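Local coordinates for phosphate-specific transport system accessory protein PhoU homolog (Pseudomonas aeruginosa, PDB 4Q25) that probably takes part in regulating phosphate uptake, as a homodimeric accessory protein of the Pst phosphate transport system, at residues Asp154-Val159 / Asn210-Val215; Gln161-Val166 / Ile204-Arg209; Leu27-Leu32 / Lys95-Leu100. All blocks are in the same frame, centred on the assembly; numbering follows the deposited sequence.

Contact 1. Residues Asp154-Val159 / Asn210-Val215; sequences DLALSV and NIAELV
Ala156 and Ala212 sit where helices 153-183 and 188-220 come together, their CA atoms 4.7 Å apart; the local axes approach to 8.3 Å and run roughly antiparallel, with 148° between their directions. Only small or beta-branched residues meet here. The two alanines face one another, yet each methyl lies nearer to the partner's carbonyl oxygen than to its methyl. Ala212 CB presses on Ala156 O at 3.3 Å, and in return Ala156 CB stands 3.6 Å from Ala212 O, while the two CB atoms are 4.1 Å apart. This exchange puts methyl against main chain on both helices, which is how the backbones get so close.

One valine flanks the alanine pair on each helix. In both, CG1 is anti to the backbone N (chi1 170° in Val159), and in both that same branch makes the touch. Val159 CG1 lies against Ala212 CB at 3.9 Å, and Val215 CG1 meets Ala156 CB at 4.2 Å, so each alanine methyl takes a valine from the facing helix. Helix 127-149 covers the group: Ala147 packs on Ala156, Glu143 on Val159 and Phe148 on Val215. Small residues at the crossing of two successive antiparallel helices, with a third helix covering them, make this the tight inner packing of a three-helix bundle, the fold of a PhoU domain.

Contact 2. Residues Gln161-Val166 / Ile204-Arg209; sequences QYDKTV and IGDHAR
One oxygen of Asp163 lies over a face of the Arg209 guanidinium: OD2 is 3.1 Å from NH2 and 3.2 Å from NE, above the plane rather than at its edge. Carboxylate and guanidinium planes are 82° apart, so the acid stands upright on the flat group and the salt bridge is one of charge, without the paired in-plane N-H bonds of a bidentate grip. Asp206 CA borders the same face, 4.0 Å above the plane and toward the rim. A long ion pair from Arg209 NH2 to Asp206 OD1, 3.9 Å and well out of plane, completes the network by charge alone. The Asp163 and Asp206 carboxylates are also turned nearly square to each other, 85° between planes, with OD2 of Asp163 only 2.9 Å from OD1 of Asp206.

Asp163 reaches across with CG anti to its own backbone N, which also carries OD1 to 3.4 Å from the carbonyl carbon of Gly205. Arg209 bends at chi2 (-109°, away from any staggered value) and at chi3, folding the guanidinium back beside its helix and under OD2. Its aliphatic start is used as well, since Arg209 CB packs on Asp163 CB at 4.0 Å. On its other end NH1 is hydrogen-bonded to OD1 of Asn210, which helps hold the group turned this way. Met140 of helix 127-149 covers Asp163.

Asp167 brings a further carboxylate close to both Asp163 and Asp206, and Arg203 adds a long, weak ion pair to Asp206. Asp163 and Asp167, four apart on one helix, recall the E(D)XXXD motifs that hold metal ions in some PhoU relatives. Repulsion among the three acids may raise a pKa or favour a shared proton, while Arg209 offsets part of the charge.

Contact 3. Residues Leu27-Leu32 / Lys95-Leu100; sequences LAMGGL and KSVIDL
Met29 is fully extended, with CG anti to the backbone N (chi1 -177°) and the chain straight beyond it, so that its sulfur and methyl reach over to Val97 and Leu100. Leu100 answers with the other common setting, CG anti to its carbonyl carbon (chi1 -66°), and its branched end is carried back toward the helix of Gly30. The two side chains therefore slide past each other in opposite directions. This is the packing of a PhoU-domain helix bundle, in which helices 15-45 and 84-120 run almost parallel, 14° apart, with local axes 10.2 Å from each other.

Met29 does most of the bridging. Its SD lies 4.0 Å from Val97 CG1, the branch that stands beside the backbone N, and the two side chains cross at about a right angle. The methyl goes further: CE settles 3.8 Å from Leu100 CB and 3.7 Å from the main-chain oxygen of Val97, so it touches side chain and backbone together. Helix 59-78 covers this group, with Ile62 and Glu66 against Met29 and Ile69 against Val97.

Helix 84-120 has other neighbours on its other faces. Helix 188-220 packs against it, while Lys95 forms a salt bridge with Asp70 of the second subunit, placing this helix between the two bundles and beside the dimer partner. Where Leu100 ends, Gly30 brings bare backbone to meet it: CD1 rests 3.7 Å from Gly30 N, and CD2 comes to 4.0 Å from Gly30 CA.

All three contacts are buried, so their differences are of chemistry rather than depth. Contacts 1 and 2, their centres about 10 Å apart, join the same pair of helices, 153-183 and 188-220; contact 1 is apolar and closely spaced, while farther along, where the axes are more distant, contact 2 is charged. Contact 3 is apolar again but belongs to the other bundle and joins parallel helices through longer side chains. The bundles meet through helices 84-120 and 188-220: Asp99 OD1 probably takes a hydrogen bond from His207 ND1 at 2.8 Å, linking contact 3 to contact 2, and Ile211 and Leu214 of contact 1 pack on Lys95-Leu100.

Contact 1. Residues Asp154-Val159 / Asn210-Val215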
loop_
_atom_site.group_PDB
_atom_site.type_symbol
_atom_site.label_atom_id
_atom_site.label_comp_id
_atom_site.label_asym_id
_atom_site.label_seq_id
_atom_site.Cartn_x
_atom_site.Cartn_y
_atom_site.Cartn_z
ATOM N N ASP A 154 -9.586 19.603 -13.323
ATOM C CA ASP A 154 -8.890 20.803 -12.821
ATOM C C ASP A 154 -8.647 20.626 -11.326
ATOM O O ASP A 154 -7.526 20.712 -10.875
ATOM C CB ASP A 154 -9.716 22.090 -13.052
ATOM C CG ASP A 154 -10.391 22.132 -14.422
ATOM O OD1 ASP A 154 -9.768 21.665 -15.405
ATOM O OD2 ASP A 154 -11.543 22.626 -14.499
ATOM N N LEU A 155 -9.718 20.391 -10.570
ATOM C CA LEU A 155 -9.631 20.120 -9.148
ATOM C C LEU A 155 -8.643 18.981 -8.893
ATOM O O LEU A 155 -7.726 19.097 -8.073
ATOM C CB LEU A 155 -11.001 19.729 -8.605
ATOM C CG LEU A 155 -11.040 19.475 -7.105
ATOM C CD1 LEU A 155 -10.345 20.604 -6.343
ATOM C CD2 LEU A 155 -12.480 19.315 -6.626
ATOM N N ALA A 156 -8.820 17.909 -9.657
ATOM C CA ALA A 156 -8.014 16.715 -9.545
ATOM C C ALA A 156 -6.561 17.037 -9.643
ATOM O O ALA A 156 -5.739 16.473 -8.888
ATOM C CB ALA A 156 -8.387 15.716 -10.627
ATOM N N LEU A 157 -6.228 17.933 -10.570
ATOM C CA LEU A 157 -4.824 18.283 -10.782
ATOM C C LEU A 157 -4.222 18.906 -9.533
ATOM O O LEU A 157 -3.087 18.594 -9.167
ATOM C CB LEU A 157 -4.646 19.236 -11.980
ATOM C CG LEU A 157 -3.235 19.800 -12.196
ATOM C CD1 LEU A 157 -2.180 18.701 -12.191
ATOM C CD2 LEU A 157 -3.145 20.615 -13.494
ATOM N N SER A 158 -4.978 19.788 -8.886
ATOM C CA SER A 158 -4.467 20.521 -7.727
ATOM C C SER A 158 -4.280 19.587 -6.512
ATOM O O SER A 158 -3.290 19.693 -5.785
ATOM C CB SER A 158 -5.396 21.661 -7.383
ATOM O OG SER A 158 -6.719 21.188 -7.432
ATOM N N VAL A 159 -5.225 18.666 -6.322
ATOM C CA VAL A 159 -5.063 17.569 -5.367
ATOM C C VAL A 159 -3.709 16.906 -5.552
ATOM O O VAL A 159 -2.847 16.896 -4.637
ATOM C CB VAL A 159 -6.166 16.525 -5.509
ATOM C CG1 VAL A 159 -5.843 15.287 -4.685
ATOM C CG2 VAL A 159 -7.501 17.112 -5.076
ATOM N N ASN A 210 -3.323 9.467 -6.184
ATOM C CA ASN A 210 -3.547 8.430 -7.212
ATOM C C ASN A 210 -4.966 8.467 -7.774
ATOM O O ASN A 210 -5.145 8.361 -8.985
ATOM C CB ASN A 210 -3.274 7.024 -6.702
ATOM C CG ASN A 210 -1.844 6.826 -6.243
ATOM O OD1 ASN A 210 -0.938 7.540 -6.653
ATOM N ND2 ASN A 210 -1.638 5.838 -5.397
ATOM N N ILE A 211 -5.965 8.606 -6.909
ATOM C CA ILE A 211 -7.349 8.644 -7.376
ATOM C C ILE A 211 -7.609 9.886 -8.221
ATOM O O ILE A 211 -8.449 9.859 -9.116
ATOM C CB ILE A 211 -8.340 8.635 -6.223
ATOM C CG1 ILE A 211 -8.268 7.302 -5.489
ATOM C CG2 ILE A 211 -9.750 8.887 -6.728
ATOM C CD1 ILE A 211 -8.926 7.346 -4.128
ATOM N N ALA A 212 -6.891 10.965 -7.916
ATOM C CA ALA A 212 -6.987 12.197 -8.690
ATOM C C ALA A 212 -6.432 11.980 -10.097
ATOM O O ALA A 212 -7.034 12.398 -11.087
ATOM C CB ALA A 212 -6.255 13.337 -7.987
ATOM N N GLU A 213 -5.299 11.298 -10.164
ATOM C CA GLU A 213 -4.626 11.027 -11.417
ATOM C C GLU A 213 -5.472 10.114 -12.301
ATOM O O GLU A 213 -5.446 10.223 -13.535
ATOM C CB GLU A 213 -3.230 10.459 -11.167
ATOM C CG GLU A 213 -2.222 11.553 -10.820
ATOM C CD GLU A 213 -0.878 11.050 -10.275
ATOM O OE1 GLU A 213 -0.722 9.880 -9.849
ATOM O OE2 GLU A 213 0.060 11.861 -10.253
ATOM N N LEU A 214 -6.263 9.252 -11.671
ATOM C CA LEU A 214 -7.188 8.400 -12.405
ATOM C C LEU A 214 -8.314 9.234 -13.007
ATOM O O LEU A 214 -8.815 8.914 -14.083
ATOM C CB LEU A 214 -7.762 7.304 -11.508
ATOM C CG LEU A 214 -6.758 6.237 -11.071
ATOM C CD1 LEU A 214 -7.284 5.396 -9.920
ATOM C CD2 LEU A 214 -6.399 5.326 -12.221
ATOM N N VAL A 215 -8.714 10.288 -12.303
ATOM C CA VAL A 215 -9.763 11.190 -12.785
ATOM C C VAL A 215 -9.249 12.004 -13.976
ATOM O O VAL A 215 -9.997 12.335 -14.887
ATOM C CB VAL A 215 -10.290 12.119 -11.664
ATOM C CG1 VAL A 215 -11.290 13.141 -12.211
ATOM C CG2 VAL A 215 -10.964 11.293 -10.568
#

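Contact 2. Residues Gln161-Val166 / Ile204-Arg209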
loop_
_atom_site.group_PDB
_atom_site.type_symbol
_atom_site.label_atom_id
_atom_site.label_comp_id
_atom_site.label_asym_id
_atom_site.label_seq_id
_atom_site.Cartn_x
_atom_site.Cartn_y
_atom_site.Cartn_z
ATOM N N GLN A 161 -1.150 17.894 -7.053
ATOM C CA GLN A 161 -0.066 18.836 -6.793
ATOM C C GLN A 161 0.117 19.098 -5.313
ATOM O O GLN A 161 1.231 19.332 -4.859
ATOM C CB GLN A 161 -0.341 20.173 -7.485
ATOM C CG GLN A 161 -0.123 20.170 -8.990
ATOM C CD GLN A 161 -0.749 21.390 -9.659
ATOM O OE1 GLN A 161 -1.569 22.094 -9.057
ATOM N NE2 GLN A 161 -0.376 21.639 -10.920
ATOM N N TYR A 162 -0.972 19.086 -4.554
ATOM C CA TYR A 162 -0.874 19.367 -3.125
ATOM C C TYR A 162 -0.172 18.253 -2.345
ATOM O O TYR A 162 0.223 18.470 -1.202
ATOM C CB TYR A 162 -2.242 19.604 -2.516
ATOM C CG TYR A 162 -2.180 20.407 -1.234
ATOM C CD1 TYR A 162 -1.932 21.785 -1.266
ATOM C CD2 TYR A 162 -2.371 19.801 0.008
ATOM C CE1 TYR A 162 -1.863 22.527 -0.103
ATOM C CE2 TYR A 162 -2.315 20.541 1.177
ATOM C CZ TYR A 162 -2.067 21.904 1.117
ATOM O OH TYR A 162 -2.026 22.646 2.276
ATOM N N ASP A 163 -0.032 17.077 -2.964
ATOM C CA ASP A 163 0.608 15.948 -2.332
ATOM C C ASP A 163 2.057 16.242 -2.091
ATOM O O ASP A 163 2.623 15.752 -1.136
ATOM C CB ASP A 163 0.482 14.674 -3.172
ATOM C CG ASP A 163 0.836 13.424 -2.379
ATOM O OD1 ASP A 163 0.480 13.372 -1.200
ATOM O OD2 ASP A 163 1.452 12.495 -2.920
ATOM N N LYS A 164 2.649 17.057 -2.955
ATOM C CA LYS A 164 4.037 17.477 -2.778
ATOM C C LYS A 164 4.214 18.180 -1.446
ATOM O O LYS A 164 5.190 17.938 -0.723
ATOM C CB LYS A 164 4.483 18.413 -3.907
ATOM C CG LYS A 164 5.027 17.671 -5.112
ATOM C CD LYS A 164 6.432 17.145 -4.822
ATOM C CE LYS A 164 7.043 16.380 -5.992
ATOM N NZ LYS A 164 7.150 17.203 -7.229
ATOM N N THR A 165 3.271 19.054 -1.115
ATOM C CA THR A 165 3.456 19.878 0.070
ATOM C C THR A 165 3.193 19.014 1.303
ATOM O O THR A 165 3.809 19.212 2.331
ATOM C CB THR A 165 2.649 21.188 0.073
ATOM O OG1 THR A 165 1.260 20.897 -0.032
ATOM C CG2 THR A 165 3.069 22.123 -1.043
ATOM N N VAL A 166 2.335 18.006 1.176
ATOM C CA VAL A 166 2.073 17.113 2.285
ATOM C C VAL A 166 3.310 16.260 2.573
ATOM O O VAL A 166 3.746 16.184 3.724
ATOM C CB VAL A 166 0.818 16.258 2.060
ATOM C CG1 VAL A 166 0.877 15.011 2.901
ATOM C CG2 VAL A 166 -0.435 17.040 2.394
ATOM N N ILE A 204 -2.186 8.080 3.037
ATOM C CA ILE A 204 -3.550 8.437 2.678
ATOM C C ILE A 204 -3.572 9.559 1.600
ATOM O O ILE A 204 -4.349 9.507 0.665
ATOM C CB ILE A 204 -4.344 8.793 3.918
ATOM C CG1 ILE A 204 -4.587 7.511 4.719
ATOM C CG2 ILE A 204 -5.673 9.454 3.562
ATOM C CD1 ILE A 204 -5.167 7.754 6.090
ATOM N N GLY A 205 -2.682 10.528 1.732
ATOM C CA GLY A 205 -2.545 11.581 0.751
ATOM C C GLY A 205 -1.973 11.091 -0.560
ATOM O O GLY A 205 -2.394 11.552 -1.607
ATOM N N ASP A 206 -0.998 10.182 -0.510
ATOM C CA ASP A 206 -0.508 9.539 -1.736
ATOM C C ASP A 206 -1.649 8.849 -2.484
ATOM O O ASP A 206 -1.740 8.993 -3.686
ATOM C CB ASP A 206 0.600 8.540 -1.443
ATOM C CG ASP A 206 1.843 9.184 -0.919
ATOM O OD1 ASP A 206 1.928 10.441 -0.866
ATOM O OD2 ASP A 206 2.727 8.407 -0.512
ATOM N N HIS A 207 -2.544 8.146 -1.779
ATOM C CA HIS A 207 -3.668 7.474 -2.444
ATOM C C HIS A 207 -4.770 8.426 -2.971
ATOM O O HIS A 207 -5.423 8.153 -3.976
ATOM C CB HIS A 207 -4.285 6.414 -1.536
ATOM C CG HIS A 207 -3.404 5.228 -1.313
ATOM N ND1 HIS A 207 -3.234 4.247 -2.259
ATOM C CD2 HIS A 207 -2.675 4.847 -0.236
ATOM C CE1 HIS A 207 -2.417 3.327 -1.781
ATOM N NE2 HIS A 207 -2.048 3.686 -0.565
ATOM N N ALA A 208 -5.006 9.517 -2.276
ATOM C CA ALA A 208 -5.898 10.540 -2.791
ATOM C C ALA A 208 -5.360 11.082 -4.108
ATOM O O ALA A 208 -6.110 11.295 -5.038
ATOM C CB ALA A 208 -6.035 11.679 -1.796
ATOM N N ARG A 209 -4.057 11.300 -4.157
ATOM C CA ARG A 209 -3.354 11.745 -5.345
ATOM C C ARG A 209 -3.512 10.757 -6.468
ATOM O O ARG A 209 -3.808 11.161 -7.579
ATOM C CB ARG A 209 -1.875 11.969 -5.043
ATOM C CG ARG A 209 -1.022 12.409 -6.211
ATOM C CD ARG A 209 -0.089 11.308 -6.678
ATOM N NE ARG A 209 1.144 11.275 -5.901
ATOM C CZ ARG A 209 1.658 10.190 -5.315
ATOM N NH1 ARG A 209 1.054 9.003 -5.407
ATOM N NH2 ARG A 209 2.795 10.295 -4.625
#

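Contact 3. Residues Leu27-Leu32 / Lys95-Leu100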
loop_
_atom_site.group_PDB
_atom_site.type_symbol
_atom_site.label_atom_id
_atom_site.label_comp_id
_atom_site.label_asym_id
_atom_site.label_seq_id
_atom_site.Cartn_x
_atom_site.Cartn_y
_atom_site.Cartn_z
ATOM N N LEU A 27 -18.618 6.314 -4.736
ATOM C CA LEU A 27 -18.758 7.501 -3.939
ATOM C C LEU A 27 -19.146 7.129 -2.526
ATOM O O LEU A 27 -18.550 7.624 -1.576
ATOM C CB LEU A 27 -19.789 8.462 -4.559
ATOM C CG LEU A 27 -19.501 9.113 -5.941
ATOM C CD1 LEU A 27 -20.655 9.920 -6.497
ATOM C CD2 LEU A 27 -18.261 9.976 -5.943
ATOM N N ALA A 28 -20.125 6.247 -2.378
ATOM C CA ALA A 28 -20.528 5.794 -1.039
ATOM C C ALA A 28 -19.348 5.151 -0.287
ATOM O O ALA A 28 -19.174 5.381 0.909
ATOM C CB ALA A 28 -21.674 4.818 -1.126
ATOM N N MET A 29 -18.542 4.347 -0.978
ATOM C CA MET A 29 -17.369 3.762 -0.342
ATOM C C MET A 29 -16.433 4.870 0.112
ATOM O O MET A 29 -15.995 4.870 1.260
ATOM C CB MET A 29 -16.610 2.829 -1.266
ATOM C CG MET A 29 -15.411 2.139 -0.621
ATOM S SD MET A 29 -14.539 1.091 -1.775
ATOM C CE MET A 29 -13.264 0.400 -0.716
ATOM N N GLY A 30 -16.169 5.821 -0.776
ATOM C CA GLY A 30 -15.269 6.913 -0.486
ATOM C C GLY A 30 -15.709 7.706 0.727
ATOM O O GLY A 30 -14.878 8.128 1.527
ATOM N N GLY A 31 -17.022 7.870 0.872
ATOM C CA GLY A 31 -17.605 8.608 1.964
ATOM C C GLY A 31 -17.342 7.875 3.258
ATOM O O GLY A 31 -16.913 8.490 4.241
ATOM N N LEU A 32 -17.569 6.562 3.261
ATOM C CA LEU A 32 -17.302 5.738 4.451
ATOM C C LEU A 32 -15.830 5.751 4.876
ATOM O O LEU A 32 -15.486 5.802 6.045
ATOM C CB LEU A 32 -17.739 4.316 4.201
ATOM C CG LEU A 32 -17.883 3.497 5.452
ATOM C CD1 LEU A 32 -18.635 4.263 6.532
ATOM C CD2 LEU A 32 -18.624 2.226 5.119
ATOM N N LYS A 95 -9.565 0.569 -10.165
ATOM C CA LYS A 95 -8.291 0.926 -9.569
ATOM C C LYS A 95 -8.478 1.806 -8.346
ATOM O O LYS A 95 -7.699 1.731 -7.408
ATOM C CB LYS A 95 -7.374 1.609 -10.573
ATOM C CG LYS A 95 -6.833 0.612 -11.578
ATOM C CD LYS A 95 -5.761 1.184 -12.475
ATOM C CE LYS A 95 -5.247 0.081 -13.393
ATOM N NZ LYS A 95 -4.447 0.703 -14.461
ATOM N N SER A 96 -9.535 2.610 -8.339
ATOM C CA SER A 96 -9.725 3.542 -7.261
ATOM C C SER A 96 -10.287 2.876 -6.001
ATOM O O SER A 96 -9.956 3.321 -4.903
ATOM C CB SER A 96 -10.503 4.774 -7.697
ATOM O OG SER A 96 -11.834 4.432 -7.852
ATOM N N VAL A 97 -11.051 1.786 -6.118
ATOM C CA VAL A 97 -11.471 1.070 -4.907
ATOM C C VAL A 97 -10.277 0.462 -4.138
ATOM O O VAL A 97 -10.352 0.269 -2.936
ATOM C CB VAL A 97 -12.531 -0.029 -5.152
ATOM C CG1 VAL A 97 -13.795 0.584 -5.681
ATOM C CG2 VAL A 97 -12.029 -1.102 -6.101
ATOM N N ILE A 98 -9.193 0.167 -4.839
ATOM C CA ILE A 98 -7.966 -0.271 -4.216
ATOM C C ILE A 98 -7.396 0.874 -3.379
ATOM O O ILE A 98 -7.051 0.669 -2.211
ATOM C CB ILE A 98 -6.902 -0.723 -5.234
ATOM C CG1 ILE A 98 -7.435 -1.842 -6.157
ATOM C CG2 ILE A 98 -5.695 -1.273 -4.510
ATOM C CD1 ILE A 98 -6.531 -2.098 -7.362
ATOM N N ASP A 99 -7.335 2.066 -3.967
ATOM C CA ASP A 99 -6.908 3.264 -3.233
ATOM C C ASP A 99 -7.777 3.563 -2.012
ATOM O O ASP A 99 -7.254 3.850 -0.946
ATOM C CB ASP A 99 -6.800 4.474 -4.154
ATOM C CG ASP A 99 -5.653 4.340 -5.168
ATOM O OD1 ASP A 99 -4.500 4.087 -4.792
ATOM O OD2 ASP A 99 -5.899 4.518 -6.370
ATOM N N LEU A 100 -9.093 3.425 -2.151
ATOM C CA LEU A 100 -9.992 3.638 -1.029
ATOM C C LEU A 100 -9.801 2.599 0.033
ATOM O O LEU A 100 -9.882 2.906 1.208
ATOM C CB LEU A 100 -11.459 3.671 -1.468
ATOM C CG LEU A 100 -11.774 4.878 -2.348
ATOM C CD1 LEU A 100 -13.226 4.823 -2.795
ATOM C CD2 LEU A 100 -11.461 6.179 -1.618
#